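Local coordinates for choloylglycine hydrolase (Clostridium perfringens, PDB 2RG2), which hydrolyses the amide bond of glycine- and taurine-conjugated bile salts, releasing free bile acids, and also acts as a bile acid amine N-acyltransferase, at residues Asp61-Phe66 with Val101-Leu106. The protein carries 1 engineered substitution. Sequence-based numbering, arbitrary orientation.
With EDO (1,2-ethanediol), chain F.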
loop_
_atom_site.group_PDB
_atom_site.type_symbol
_atom_site.label_atom_id
_atom_site.label_comp_id
_atom_site.label_asym_id
_atom_site.label_seq_id
_atom_site.Cartn_x
_atom_site.Cartn_y
_atom_site.Cartn_z
ATOM N N ASP A 61 16.137 -32.894 -29.648
ATOM C CA ASP A 61 16.863 -33.987 -30.299
ATOM C C ASP A 61 16.801 -35.272 -29.470
ATOM O O ASP A 61 17.820 -35.893 -29.160
ATOM C CB ASP A 61 18.301 -33.561 -30.610
ATOM C CG ASP A 61 18.363 -32.451 -31.652
ATOM O OD1 ASP A 61 17.431 -32.370 -32.487
ATOM O OD2 ASP A 61 19.338 -31.658 -31.637
ATOM N N ASP A 62 15.576 -35.640 -29.106
ATOM C CA ASP A 62 15.269 -36.829 -28.316
ATOM C C ASP A 62 15.705 -36.777 -26.846
ATOM O O ASP A 62 15.443 -37.718 -26.113
ATOM C CB ASP A 62 15.719 -38.125 -29.026
ATOM C CG ASP A 62 14.674 -38.646 -30.030
ATOM O OD1 ASP A 62 13.575 -38.045 -30.157
ATOM O OD2 ASP A 62 14.937 -39.683 -30.684
ATOM N N TYR A 63 16.314 -35.671 -26.411
ATOM C CA TYR A 63 16.731 -35.518 -25.002
ATOM C C TYR A 63 15.728 -34.691 -24.173
ATOM O O TYR A 63 15.494 -33.532 -24.484
ATOM C CB TYR A 63 18.136 -34.900 -24.896
ATOM C CG TYR A 63 18.711 -34.962 -23.487
ATOM C CD1 TYR A 63 19.194 -36.163 -22.966
ATOM C CD2 TYR A 63 18.746 -33.825 -22.674
ATOM C CE1 TYR A 63 19.715 -36.235 -21.684
ATOM C CE2 TYR A 63 19.253 -33.888 -21.378
ATOM C CZ TYR A 63 19.736 -35.099 -20.891
ATOM O OH TYR A 63 20.242 -35.192 -19.615
ATOM N N PRO A 64 15.160 -35.284 -23.100
ATOM C CA PRO A 64 14.133 -34.555 -22.347
ATOM C C PRO A 64 14.721 -33.514 -21.388
ATOM O O PRO A 64 15.733 -33.775 -20.739
ATOM C CB PRO A 64 13.424 -35.669 -21.564
ATOM C CG PRO A 64 14.504 -36.707 -21.333
ATOM C CD PRO A 64 15.450 -36.608 -22.518
ATOM N N THR A 65 14.093 -32.340 -21.314
ATOM C CA THR A 65 14.430 -31.336 -20.309
ATOM C C THR A 65 13.119 -30.881 -19.661
ATOM O O THR A 65 12.111 -30.794 -20.349
ATOM C CB THR A 65 15.206 -30.144 -20.908
ATOM O OG1 THR A 65 15.703 -29.303 -19.856
ATOM C CG2 THR A 65 14.333 -29.307 -21.810
ATOM N N PHE A 66 13.150 -30.592 -18.364
ATOM C CA PHE A 66 11.922 -30.259 -17.628
ATOM C C PHE A 66 11.935 -28.869 -17.011
ATOM O O PHE A 66 12.987 -28.371 -16.585
ATOM C CB PHE A 66 11.684 -31.272 -16.512
ATOM C CG PHE A 66 11.367 -32.661 -17.004
ATOM C CD1 PHE A 66 12.400 -33.568 -17.296
ATOM C CD2 PHE A 66 10.056 -33.082 -17.124
ATOM C CE1 PHE A 66 12.104 -34.880 -17.739
ATOM C CE2 PHE A 66 9.751 -34.392 -17.572
ATOM C CZ PHE A 66 10.784 -35.280 -17.868
ATOM N N VAL A 101 22.714 -26.089 -16.038
ATOM C CA VAL A 101 21.457 -25.438 -15.657
ATOM C C VAL A 101 20.223 -26.182 -16.166
ATOM O O VAL A 101 19.346 -26.562 -15.376
ATOM C CB VAL A 101 21.411 -23.966 -16.151
ATOM C CG1 VAL A 101 20.097 -23.292 -15.745
ATOM C CG2 VAL A 101 22.621 -23.183 -15.619
ATOM N N TYR A 102 20.152 -26.385 -17.482
ATOM C CA TYR A 102 18.978 -27.019 -18.102
ATOM C C TYR A 102 18.721 -28.445 -17.616
ATOM O O TYR A 102 17.593 -28.922 -17.691
ATOM C CB TYR A 102 19.119 -27.025 -19.632
ATOM C CG TYR A 102 20.179 -27.987 -20.100
ATOM C CD1 TYR A 102 19.862 -29.331 -20.359
ATOM C CD2 TYR A 102 21.500 -27.574 -20.257
ATOM C CE1 TYR A 102 20.836 -30.224 -20.768
ATOM C CE2 TYR A 102 22.486 -28.468 -20.664
ATOM C CZ TYR A 102 22.141 -29.782 -20.913
ATOM O OH TYR A 102 23.109 -30.660 -21.317
ATOM N N ASN A 103 19.763 -29.119 -17.128
ATOM C CA ASN A 103 19.667 -30.527 -16.716
ATOM C C ASN A 103 19.360 -30.725 -15.231
ATOM O O ASN A 103 19.152 -31.850 -14.773
ATOM C CB ASN A 103 20.956 -31.278 -17.045
ATOM C CG ASN A 103 20.722 -32.756 -17.257
ATOM O OD1 ASN A 103 19.758 -33.157 -17.930
ATOM N ND2 ASN A 103 21.588 -33.586 -16.669
ATOM N N PHE A 104 19.351 -29.641 -14.471
ATOM C CA PHE A 104 19.200 -29.778 -13.031
ATOM C C PHE A 104 17.905 -30.487 -12.652
ATOM O O PHE A 104 17.913 -31.375 -11.802
ATOM C CB PHE A 104 19.327 -28.420 -12.338
ATOM C CG PHE A 104 19.310 -28.509 -10.850
ATOM C CD1 PHE A 104 20.488 -28.759 -10.149
ATOM C CD2 PHE A 104 18.127 -28.335 -10.137
ATOM C CE1 PHE A 104 20.490 -28.836 -8.745
ATOM C CE2 PHE A 104 18.116 -28.428 -8.737
ATOM C CZ PHE A 104 19.293 -28.671 -8.044
ATOM N N LEU A 105 16.797 -30.103 -13.283
ATOM C CA LEU A 105 15.497 -30.714 -13.000
ATOM C C LEU A 105 15.584 -32.226 -13.149
ATOM O O LEU A 105 15.266 -32.974 -12.218
ATOM C CB LEU A 105 14.420 -30.157 -13.950
ATOM C CG LEU A 105 13.026 -29.795 -13.401
ATOM C CD1 LEU A 105 12.369 -30.962 -12.703
ATOM C CD2 LEU A 105 13.120 -28.590 -12.474
ATOM N N LEU A 106 16.044 -32.678 -14.312
ATOM C CA LEU A 106 16.136 -34.107 -14.561
ATOM C C LEU A 106 17.148 -34.787 -13.631
ATOM O O LEU A 106 16.901 -35.894 -13.170
ATOM C CB LEU A 106 16.503 -34.394 -16.009
ATOM C CG LEU A 106 16.582 -35.873 -16.404
ATOM C CD1 LEU A 106 15.283 -36.630 -16.146
ATOM C CD2 LEU A 106 16.956 -35.944 -17.891
HETATM C C1 EDO F . 11.962 -25.353 -19.567
HETATM O O1 EDO F . 12.898 -25.969 -18.674
HETATM C C2 EDO F . 11.687 -26.301 -20.728
HETATM O O2 EDO F . 12.039 -27.627 -20.333
HETATM O O HOH W 1 17.228 -32.475 -18.781
HETATM O O HOH W 2 15.850 -31.103 -16.949
#
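Strand 63-66, which pairs antiparallel with strand 53-60 in a sheet of this Ntn-hydrolase, meets helix 104-111 and the residues leading into it through Y63, T65 and F66 against Y102, N103, L105 and L106, the last two on the helix itself. The contact illustrates how a strand and the approach to a helix can be joined by ordered water as well as by side chains. With CG of Y63 turned away from the backbone N (chi1 -169°), the ring is carried toward N103, and OH of Y63 donates to OD1 of N103 at 2.7 Å. The bond comes in from above the amide, 37° out of the carbonyl plane, while OD1 itself lies in the plane of the phenol ring, at its edge. A water donates both to the same oxygen and to O of P64, at 2.8 Å from OD1 of N103, so OD1 takes two donors, the Y63 hydroxyl and the water. A second water accepts from N of F66 and N of L106 and donates to O of Y102. O of Y102 also takes a weak bond from OG1 of T65, at 2.9 Å.

Apolar packing flanks this polar seam. CE2 of Y63 lies 4.0 Å from CE1 of Y102 at the edge of the Y102 ring, the two side chains crossing at about a right angle. L106 spreads its branches: CD2 rests near P64 and the Y63 hydroxyl, whereas CD1 of L106 reaches CE1 of F66 at 4.0 Å. L105 sets its CG 3.7 Å from CB of F66. I32 of strand 28-32 also touches P64, F66 and L106. Water-bridged packing of a helix and its lead-in against a sheet strand thus joins these elements in this choloylglycine hydrolase-family (peptidase C59) enzyme of the Ntn-hydrolase fold.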